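Local coordinates for GDSL-like Lipase/Acylhydrolase family protein (Neisseria meningitidis, PDB 4K7J) that acts as a peptidoglycan O-acetylesterase, probably removing acetyl groups from the cell-wall glycan by the catalytic-triad chemistry of SGNH hydrolases, at residues Pro38-Leu43 with Glu369-Ser374; Lys154-Glu159 with Glu192-Ile197; Glu289-Thr294 with Cys334-Trp339. All blocks are in the same frame, centred on the assembly; numbering follows the deposited sequence.

Contact 1: residues Pro38-Leu43 with Glu369-Ser374; sequences PWMKKL and EELVRS
Trp39 is the first residue of helix 38-47 to meet the C-terminal helix 354-373, and it does so with the rim of its indole. Leu371 CD2 sits beside the six-membered ring, close to its plane, 4.3 Å from Trp39 CH2. Next comes Met40, whose CB is directed at the other helix. Its CG leaves anti to the backbone N (chi1 179°), and bends at the two following torsions curl the thioether against the other helix. There Met40 SD lies 3.7 Å from Val372 CG2, while Met40 CE reaches on to Leu371 CG at 4.2 Å. One turn further along, Leu43 crosses Val372 almost at a right angle, with Leu43 CD1 only 3.4 Å from Val372 CG2, closer than usual carbon packing. Val372 CG2 thus touches both Met40 and Leu43, which are three residues apart on the facing helix.

The local axes are perpendicular and 11.3 Å apart at closest approach, and the gap is bridged mainly by side chains, with the Met40 thioether reaching the Val372 backbone at CA. Trp81 of helix 68-81 packs on both Leu43 and Val372, and Met322 of strand 322-325 touches Trp39 and Leu371, joining the pair to the mixed sheet of the alpha/beta domain. At the end of the second segment, Ser374 OG bonds back to Leu371 O from above the carbonyl plane. Between the two segments the contact is wholly apolar, resting on shape, buried hydrocarbon and one sulfur; just beyond them Gln44 NE2 adds a weak hydrogen bond to Val372 O.

Contact 2: residues Lys154-Glu159 with Glu192-Ile197; sequences KPLLAE and EMPWDI
Lys154 and Asp196 form a hydrogen-bonded pair of antiparallel strands, linked by two backbone bonds equally straight at the hydrogen (167°). Lys154 N donates to Asp196 O at 2.7 Å, in the carbonyl plane, and Asp196 N returns the bond to Lys154 O at 2.9 Å, tilted from that plane. Their side chains run side by side on the same face of the sheet. With CG anti to the backbone N (chi1 -176°), the lysine follows the carboxylate outward, yet Lys154 NZ stops 4.4 Å from Asp196 OD2, beyond salt-bridge range. A water joins them instead, accepting from Lys154 NZ and donating to Asp196 OD2 at 2.7 Å. Each charged group has a further partner: Asp119 forms a salt bridge with Lys154, and His128 ND1 hydrogen-bonds Asp196 OD1.

Toward the loop ends the pairing fades into a weak bond from Leu156 N to Pro194 O at 3.3 Å; Gln160 NE2 also bonds that carbonyl oxygen. Between these bonds Pro155 opposes Trp195 in a non-hydrogen-bonded pair, where no N-H is needed for pairing with strand 195-203. On the other face of the sheet, Pro155 CB makes a CH-pi contact 3.8 Å from the centroid of the Trp195 six-membered ring, only 13° off its normal. The indole NE1 is held by Thr161 O, and the ring also touches Leu162 of strand 161-164, which belongs to the second antiparallel sheet. The pair therefore has two chemically distinct faces: a hydrated, charge-bearing one with Lys154 and Asp196, and an inner proline-on-tryptophan one between two sheets, consistent with the galactose-binding-like beta sandwich of this family.

Contact 3: residues Glu289-Thr294 with Cys334-Trp339; sequences ESLKNT and CSMKNW
Glu289 and Met336 bring the backbones closest, 5.9 Å between their CA atoms, where an irregular, largely extended loop runs past the start of helix 336-341. Further along, Lys292 and Asn293 both face Thr300 in a classic beta bulge, and Thr294 passes beside Lys337. Glu289 carries the polar part. Its CG lies anti to the backbone N (chi1 179°) and the chain stays extended beyond it, which brings the carboxylate to the N-H groups of the turn leading into the helix and of its first residue. OE1 takes two of them: Met336 N, 2.8 Å away and nearly in line with the C-O bond, and Ser335 N at 2.7 Å from the syn side, out of the carboxylate plane. OE2 accepts from Cys334 N at 2.9 Å and forms a salt bridge with Arg301. A water bonded to Glu289 OE1 carries the network on to Lys337 N. Alongside, the bent Met336 side chain crosses Leu291, with Met336 CG 3.7 Å from Leu291 CG. Cys334 is also tied by its disulfide to Cys298. With three backbone donors and Arg301 fixing its rotation, the buried carboxylate probably helps to order the turn and helix start, perhaps aided by the helix dipole.

Starting at the N terminus, helix 38-47 opens contact 1, which closes only at the end of the C-terminal helix 354-373 and so encloses nearly the whole modelled chain. Contacts 2 and 3 both fall within that span, in series and without crossing. Contact 2 closes a 32-residue excursion, mostly beta strand and without helix, and joins neighbouring strands of one antiparallel sheet. Contact 3 follows after strand 281-286 and ties the loop behind it to helix 336-341, shortly before the C-terminal helix. Contacts 2 and 3 lie on opposite sides of the chain's centre, their centres about 47 Å apart; contact 1 brings helices from near both ends of the chain together beside the mixed sheet.

Contact 1: residues Pro38-Leu43 with Glu369-Ser374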
loop_
_atom_site.group_PDB
_atom_site.type_symbol
_atom_site.label_atom_id
_atom_site.label_comp_id
_atom_site.label_asym_id
_atom_site.label_seq_id
_atom_site.Cartn_x
_atom_site.Cartn_y
_atom_site.Cartn_z
ATOM N N PRO A 38 5.753 -17.732 9.864
ATOM C CA PRO A 38 6.519 -16.740 10.627
ATOM C C PRO A 38 5.730 -15.459 10.899
ATOM O O PRO A 38 5.828 -14.921 12.004
ATOM C CB PRO A 38 7.713 -16.435 9.713
ATOM C CG PRO A 38 7.871 -17.652 8.873
ATOM C CD PRO A 38 6.481 -18.200 8.670
ATOM N N TRP A 39 4.955 -14.972 9.934
ATOM C CA TRP A 39 4.271 -13.689 10.143
ATOM C C TRP A 39 3.138 -13.778 11.166
ATOM O O TRP A 39 2.897 -12.840 11.927
ATOM C CB TRP A 39 3.788 -13.071 8.819
ATOM C CG TRP A 39 2.717 -13.835 8.118
ATOM C CD1 TRP A 39 2.882 -14.794 7.157
ATOM C CD2 TRP A 39 1.307 -13.705 8.314
ATOM N NE1 TRP A 39 1.661 -15.263 6.741
ATOM C CE2 TRP A 39 0.679 -14.613 7.440
ATOM C CE3 TRP A 39 0.515 -12.912 9.146
ATOM C CZ2 TRP A 39 -0.698 -14.748 7.377
ATOM C CZ3 TRP A 39 -0.857 -13.048 9.076
ATOM C CH2 TRP A 39 -1.446 -13.958 8.196
ATOM N N MET A 40 2.441 -14.904 11.193
ATOM C CA MET A 40 1.385 -15.097 12.188
ATOM C C MET A 40 1.985 -15.143 13.594
ATOM O O MET A 40 1.451 -14.553 14.536
ATOM C CB MET A 40 0.626 -16.391 11.901
ATOM C CG MET A 40 -0.488 -16.721 12.881
ATOM S SD MET A 40 -1.846 -15.536 12.879
ATOM C CE MET A 40 -2.516 -15.755 11.227
ATOM N N LYS A 41 3.102 -15.849 13.723
ATOM C CA LYS A 41 3.801 -15.952 14.998
ATOM C C LYS A 41 4.200 -14.555 15.489
ATOM O O LYS A 41 4.069 -14.236 16.672
ATOM C CB LYS A 41 5.018 -16.868 14.863
ATOM C CG LYS A 41 5.740 -17.167 16.167
ATOM C CD LYS A 41 6.996 -17.994 15.923
ATOM C CE LYS A 41 6.658 -19.416 15.495
ATOM N NZ LYS A 41 6.060 -20.199 16.614
ATOM N N LYS A 42 4.644 -13.703 14.573
ATOM C CA LYS A 42 4.971 -12.330 14.955
ATOM C C LYS A 42 3.720 -11.522 15.336
ATOM O O LYS A 42 3.745 -10.765 16.306
ATOM C CB LYS A 42 5.773 -11.624 13.859
ATOM C CG LYS A 42 6.164 -10.202 14.219
ATOM C CD LYS A 42 7.045 -9.561 13.154
ATOM C CE LYS A 42 7.302 -8.106 13.501
ATOM N NZ LYS A 42 8.152 -7.407 12.496
ATOM N N LEU A 43 2.625 -11.697 14.595
ATOM C CA LEU A 43 1.382 -10.981 14.916
ATOM C C LEU A 43 0.869 -11.355 16.299
ATOM O O LEU A 43 0.534 -10.474 17.096
ATOM C CB LEU A 43 0.287 -11.246 13.880
ATOM C CG LEU A 43 -0.558 -10.044 13.434
ATOM C CD1 LEU A 43 -1.931 -10.495 13.009
ATOM C CD2 LEU A 43 -0.661 -8.928 14.472
ATOM N N GLU A 369 -8.886 -10.825 11.476
ATOM C CA GLU A 369 -8.951 -11.073 12.912
ATOM C C GLU A 369 -9.460 -12.492 13.197
ATOM O O GLU A 369 -8.981 -13.158 14.125
ATOM C CB GLU A 369 -9.803 -10.011 13.617
ATOM C CG GLU A 369 -9.137 -8.635 13.677
ATOM C CD GLU A 369 -10.092 -7.526 14.118
ATOM O OE1 GLU A 369 -11.245 -7.832 14.499
ATOM O OE2 GLU A 369 -9.691 -6.341 14.080
ATOM N N GLU A 370 -10.402 -12.957 12.378
ATOM C CA GLU A 370 -10.919 -14.319 12.496
ATOM C C GLU A 370 -9.801 -15.309 12.289
ATOM O O GLU A 370 -9.701 -16.313 12.999
ATOM C CB GLU A 370 -11.981 -14.598 11.436
ATOM C CG GLU A 370 -13.327 -13.956 11.677
ATOM C CD GLU A 370 -14.366 -14.427 10.671
ATOM O OE1 GLU A 370 -14.078 -15.399 9.940
ATOM O OE2 GLU A 370 -15.463 -13.825 10.604
ATOM N N LEU A 371 -8.968 -15.018 11.293
ATOM C CA LEU A 371 -7.912 -15.926 10.884
ATOM C C LEU A 371 -6.918 -16.072 12.015
ATOM O O LEU A 371 -6.445 -17.170 12.313
ATOM C CB LEU A 371 -7.213 -15.404 9.620
ATOM C CG LEU A 371 -6.035 -16.225 9.072
ATOM C CD1 LEU A 371 -6.454 -17.630 8.676
ATOM C CD2 LEU A 371 -5.387 -15.523 7.889
ATOM N N VAL A 372 -6.612 -14.949 12.646
ATOM C CA VAL A 372 -5.669 -14.916 13.750
ATOM C C VAL A 372 -6.258 -15.641 14.954
ATOM O O VAL A 372 -5.586 -16.454 15.598
ATOM C CB VAL A 372 -5.320 -13.465 14.107
ATOM C CG1 VAL A 372 -4.702 -13.362 15.499
ATOM C CG2 VAL A 372 -4.396 -12.891 13.052
ATOM N N ARG A 373 -7.526 -15.361 15.230
ATOM C CA ARG A 373 -8.238 -15.979 16.342
ATOM C C ARG A 373 -8.262 -17.500 16.239
ATOM O O ARG A 373 -8.149 -18.193 17.245
ATOM C CB ARG A 373 -9.655 -15.412 16.446
ATOM C CG ARG A 373 -10.606 -16.231 17.309
ATOM C CD ARG A 373 -11.826 -15.416 17.698
ATOM N NE ARG A 373 -12.436 -14.745 16.551
ATOM C CZ ARG A 373 -12.392 -13.432 16.342
ATOM N NH1 ARG A 373 -11.761 -12.638 17.201
ATOM N NH2 ARG A 373 -12.979 -12.912 15.270
ATOM N N SER A 374 -8.376 -18.014 15.019
ATOM C CA SER A 374 -8.410 -19.456 14.788
ATOM C C SER A 374 -7.020 -20.087 14.750
ATOM O O SER A 374 -6.897 -21.308 14.658
ATOM C CB SER A 374 -9.124 -19.767 13.474
ATOM O OG SER A 374 -8.265 -19.531 12.368
#

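Contact 2: residues Lys154-Glu159 with Glu192-Ile197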
loop_
_atom_site.group_PDB
_atom_site.type_symbol
_atom_site.label_atom_id
_atom_site.label_comp_id
_atom_site.label_asym_id
_atom_site.label_seq_id
_atom_site.Cartn_x
_atom_site.Cartn_y
_atom_site.Cartn_z
ATOM N N LYS A 154 17.465 9.750 -2.531
ATOM C CA LYS A 154 18.580 9.739 -3.462
ATOM C C LYS A 154 19.186 11.128 -3.600
ATOM O O LYS A 154 18.548 12.042 -4.120
ATOM C CB LYS A 154 18.153 9.235 -4.839
ATOM C CG LYS A 154 19.331 9.130 -5.803
ATOM C CD LYS A 154 18.924 8.552 -7.154
ATOM C CE LYS A 154 18.036 9.501 -7.920
ATOM N NZ LYS A 154 17.857 9.013 -9.324
ATOM N N PRO A 155 20.431 11.286 -3.146
ATOM C CA PRO A 155 21.094 12.586 -3.178
ATOM C C PRO A 155 21.589 12.894 -4.587
ATOM O O PRO A 155 21.881 11.977 -5.352
ATOM C CB PRO A 155 22.305 12.363 -2.270
ATOM C CG PRO A 155 22.675 10.944 -2.525
ATOM C CD PRO A 155 21.338 10.219 -2.680
ATOM N N LEU A 156 21.687 14.173 -4.924
ATOM C CA LEU A 156 22.345 14.552 -6.166
ATOM C C LEU A 156 23.823 14.147 -6.123
ATOM O O LEU A 156 24.358 13.615 -7.095
ATOM C CB LEU A 156 22.215 16.055 -6.405
ATOM C CG LEU A 156 22.831 16.564 -7.701
ATOM C CD1 LEU A 156 22.007 16.090 -8.899
ATOM C CD2 LEU A 156 22.925 18.076 -7.657
ATOM N N LEU A 157 24.467 14.389 -4.982
ATOM C CA LEU A 157 25.875 14.043 -4.787
ATOM C C LEU A 157 26.083 13.038 -3.662
ATOM O O LEU A 157 25.368 13.056 -2.660
ATOM C CB LEU A 157 26.689 15.296 -4.460
ATOM C CG LEU A 157 27.470 15.993 -5.570
ATOM C CD1 LEU A 157 26.550 16.402 -6.713
ATOM C CD2 LEU A 157 28.189 17.198 -4.978
ATOM N N ALA A 158 27.084 12.179 -3.816
ATOM C CA ALA A 158 27.471 11.271 -2.743
ATOM C C ALA A 158 27.813 12.064 -1.471
ATOM O O ALA A 158 28.337 13.181 -1.556
ATOM C CB ALA A 158 28.643 10.415 -3.181
ATOM N N GLU A 159 27.468 11.498 -0.311
ATOM C CA GLU A 159 27.776 12.092 1.006
ATOM C C GLU A 159 26.961 13.341 1.389
ATOM O O GLU A 159 27.111 13.862 2.493
ATOM C CB GLU A 159 29.279 12.379 1.153
ATOM C CG GLU A 159 30.014 11.457 2.115
ATOM C CD GLU A 159 30.046 10.012 1.647
ATOM O OE1 GLU A 159 31.117 9.562 1.185
ATOM O OE2 GLU A 159 29.006 9.324 1.755
ATOM N N GLU A 192 19.413 21.466 1.866
ATOM C CA GLU A 192 20.207 22.559 1.331
ATOM C C GLU A 192 20.378 22.386 -0.174
ATOM O O GLU A 192 20.116 23.307 -0.931
ATOM C CB GLU A 192 21.560 22.654 2.042
ATOM C CG GLU A 192 22.622 23.465 1.293
ATOM C CD GLU A 192 22.363 24.970 1.285
ATOM O OE1 GLU A 192 21.331 25.431 1.829
ATOM O OE2 GLU A 192 23.208 25.694 0.721
ATOM N N MET A 193 20.813 21.201 -0.590
ATOM C CA MET A 193 20.937 20.853 -2.002
ATOM C C MET A 193 19.859 19.826 -2.407
ATOM O O MET A 193 19.219 19.228 -1.540
ATOM C CB MET A 193 22.356 20.346 -2.296
ATOM C CG MET A 193 23.413 21.468 -2.408
ATOM S SD MET A 193 23.200 22.595 -3.816
ATOM C CE MET A 193 22.460 24.004 -3.011
ATOM N N PRO A 194 19.643 19.632 -3.723
ATOM C CA PRO A 194 18.515 18.790 -4.149
ATOM C C PRO A 194 18.662 17.302 -3.859
ATOM O O PRO A 194 19.739 16.731 -4.044
ATOM C CB PRO A 194 18.481 18.992 -5.671
ATOM C CG PRO A 194 19.154 20.329 -5.888
ATOM C CD PRO A 194 20.244 20.353 -4.865
ATOM N N TRP A 195 17.549 16.692 -3.457
ATOM C CA TRP A 195 17.423 15.249 -3.324
ATOM C C TRP A 195 16.146 14.795 -4.024
ATOM O O TRP A 195 15.224 15.590 -4.217
ATOM C CB TRP A 195 17.202 14.877 -1.864
ATOM C CG TRP A 195 18.330 15.047 -0.915
ATOM C CD1 TRP A 195 18.839 16.223 -0.433
ATOM C CD2 TRP A 195 19.039 13.999 -0.251
ATOM N NE1 TRP A 195 19.854 15.963 0.460
ATOM C CE2 TRP A 195 19.986 14.605 0.599
ATOM C CE3 TRP A 195 18.969 12.599 -0.298
ATOM C CZ2 TRP A 195 20.863 13.857 1.393
ATOM C CZ3 TRP A 195 19.841 11.862 0.483
ATOM C CH2 TRP A 195 20.771 12.494 1.323
ATOM N N ASP A 196 16.059 13.501 -4.325
ATOM C CA ASP A 196 14.756 12.872 -4.549
ATOM C C ASP A 196 14.400 12.056 -3.323
ATOM O O ASP A 196 15.249 11.356 -2.780
ATOM C CB ASP A 196 14.767 11.980 -5.796
ATOM C CG ASP A 196 14.812 12.786 -7.087
ATOM O OD1 ASP A 196 14.562 14.010 -7.036
ATOM O OD2 ASP A 196 15.091 12.194 -8.146
ATOM N N ILE A 197 13.156 12.152 -2.881
ATOM C CA ILE A 197 12.704 11.443 -1.673
ATOM C C ILE A 197 11.523 10.532 -2.037
ATOM O O ILE A 197 10.639 10.930 -2.801
ATOM C CB ILE A 197 12.237 12.440 -0.572
ATOM C CG1 ILE A 197 13.320 13.477 -0.256
ATOM C CG2 ILE A 197 11.807 11.706 0.697
ATOM C CD1 ILE A 197 14.577 12.914 0.404
HETATM O O HOH W 1 14.881 9.933 -9.591
#

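Contact 3: residues Glu289-Thr294 with Cys334-Trp339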
loop_
_atom_site.group_PDB
_atom_site.type_symbol
_atom_site.label_atom_id
_atom_site.label_comp_id
_atom_site.label_asym_id
_atom_site.label_seq_id
_atom_site.Cartn_x
_atom_site.Cartn_y
_atom_site.Cartn_z
ATOM N N GLU A 289 -16.417 -5.965 -8.152
ATOM C CA GLU A 289 -17.183 -5.820 -9.374
ATOM C C GLU A 289 -17.085 -4.371 -9.826
ATOM O O GLU A 289 -17.205 -3.453 -9.021
ATOM C CB GLU A 289 -18.654 -6.220 -9.198
ATOM C CG GLU A 289 -19.461 -6.037 -10.493
ATOM C CD GLU A 289 -20.860 -6.647 -10.446
ATOM O OE1 GLU A 289 -21.736 -6.110 -9.735
ATOM O OE2 GLU A 289 -21.084 -7.659 -11.138
ATOM N N SER A 290 -16.842 -4.184 -11.119
ATOM C CA SER A 290 -16.907 -2.883 -11.761
ATOM C C SER A 290 -17.932 -2.997 -12.866
ATOM O O SER A 290 -18.266 -4.104 -13.292
ATOM C CB SER A 290 -15.557 -2.505 -12.387
ATOM O OG SER A 290 -14.571 -2.311 -11.389
ATOM N N LEU A 291 -18.427 -1.855 -13.329
ATOM C CA LEU A 291 -19.359 -1.823 -14.444
ATOM C C LEU A 291 -18.804 -0.962 -15.560
ATOM O O LEU A 291 -18.318 0.140 -15.314
ATOM C CB LEU A 291 -20.714 -1.275 -13.995
ATOM C CG LEU A 291 -21.325 -2.059 -12.834
ATOM C CD1 LEU A 291 -22.661 -1.462 -12.408
ATOM C CD2 LEU A 291 -21.483 -3.525 -13.214
ATOM N N LYS A 292 -18.876 -1.484 -16.780
ATOM C CA LYS A 292 -18.522 -0.747 -17.981
ATOM C C LYS A 292 -19.602 0.292 -18.239
ATOM O O LYS A 292 -19.363 1.341 -18.837
ATOM C CB LYS A 292 -18.438 -1.705 -19.165
ATOM C CG LYS A 292 -17.884 -1.075 -20.422
ATOM C CD LYS A 292 -16.527 -0.459 -20.126
ATOM C CE LYS A 292 -15.928 0.227 -21.343
ATOM N NZ LYS A 292 -14.556 0.720 -21.043
ATOM N N ASN A 293 -20.804 -0.015 -17.775
ATOM C CA ASN A 293 -21.923 0.900 -17.899
ATOM C C ASN A 293 -22.972 0.524 -16.858
ATOM O O ASN A 293 -23.199 -0.653 -16.602
ATOM C CB ASN A 293 -22.477 0.866 -19.324
ATOM C CG ASN A 293 -23.889 0.376 -19.383
ATOM O OD1 ASN A 293 -24.824 1.168 -19.325
ATOM N ND2 ASN A 293 -24.063 -0.934 -19.499
ATOM N N THR A 294 -23.584 1.526 -16.239
ATOM C CA THR A 294 -24.404 1.292 -15.051
ATOM C C THR A 294 -25.882 1.049 -15.340
ATOM O O THR A 294 -26.698 1.013 -14.422
ATOM C CB THR A 294 -24.264 2.458 -14.049
ATOM O OG1 THR A 294 -24.813 3.658 -14.611
ATOM C CG2 THR A 294 -22.796 2.686 -13.728
ATOM N N CYS A 334 -23.326 -8.948 -9.845
ATOM C CA CYS A 334 -24.509 -8.092 -9.872
ATOM C C CYS A 334 -24.734 -7.391 -8.529
ATOM O O CYS A 334 -25.857 -7.316 -8.026
ATOM C CB CYS A 334 -25.753 -8.901 -10.283
ATOM S SG CYS A 334 -27.266 -7.916 -10.510
ATOM N N SER A 335 -23.661 -6.877 -7.940
ATOM C CA SER A 335 -23.787 -6.168 -6.665
ATOM C C SER A 335 -23.416 -4.689 -6.783
ATOM O O SER A 335 -23.862 -3.880 -5.981
ATOM C CB SER A 335 -22.913 -6.828 -5.606
ATOM O OG SER A 335 -21.554 -6.768 -5.998
ATOM N N MET A 336 -22.611 -4.335 -7.781
ATOM C CA MET A 336 -22.127 -2.963 -7.887
ATOM C C MET A 336 -23.246 -1.954 -8.116
ATOM O O MET A 336 -23.217 -0.864 -7.537
ATOM C CB MET A 336 -21.022 -2.812 -8.948
ATOM C CG MET A 336 -20.655 -1.356 -9.289
ATOM S SD MET A 336 -20.101 -0.387 -7.859
ATOM C CE MET A 336 -18.315 -0.566 -7.921
ATOM N N LYS A 337 -24.229 -2.300 -8.944
ATOM C CA LYS A 337 -25.312 -1.349 -9.196
ATOM C C LYS A 337 -26.086 -1.066 -7.911
ATOM O O LYS A 337 -26.454 0.071 -7.636
ATOM C CB LYS A 337 -26.254 -1.804 -10.315
ATOM C CG LYS A 337 -27.086 -0.651 -10.898
ATOM C CD LYS A 337 -28.551 -1.043 -11.047
ATOM C CE LYS A 337 -29.479 0.172 -11.207
ATOM N NZ LYS A 337 -30.940 -0.195 -11.072
ATOM N N ASN A 338 -26.303 -2.099 -7.108
ATOM C CA ASN A 338 -26.963 -1.920 -5.826
ATOM C C ASN A 338 -26.145 -1.008 -4.909
ATOM O O ASN A 338 -26.690 -0.108 -4.268
ATOM C CB ASN A 338 -27.201 -3.269 -5.153
ATOM C CG ASN A 338 -28.258 -3.199 -4.076
ATOM O OD1 ASN A 338 -29.245 -2.469 -4.208
ATOM N ND2 ASN A 338 -28.057 -3.947 -2.991
ATOM N N TRP A 339 -24.837 -1.245 -4.853
ATOM C CA TRP A 339 -23.934 -0.408 -4.058
ATOM C C TRP A 339 -24.006 1.049 -4.497
ATOM O O TRP A 339 -24.032 1.965 -3.667
ATOM C CB TRP A 339 -22.491 -0.921 -4.136
ATOM C CG TRP A 339 -22.184 -1.980 -3.106
ATOM C CD1 TRP A 339 -22.859 -3.151 -2.917
ATOM C CD2 TRP A 339 -21.121 -1.967 -2.137
ATOM N NE1 TRP A 339 -22.289 -3.862 -1.890
ATOM C CE2 TRP A 339 -21.223 -3.157 -1.393
ATOM C CE3 TRP A 339 -20.096 -1.063 -1.829
ATOM C CZ2 TRP A 339 -20.342 -3.471 -0.359
ATOM C CZ3 TRP A 339 -19.221 -1.371 -0.806
ATOM C CH2 TRP A 339 -19.347 -2.569 -0.081
HETATM O O HOH W 2 -24.175 -4.619 -10.656
#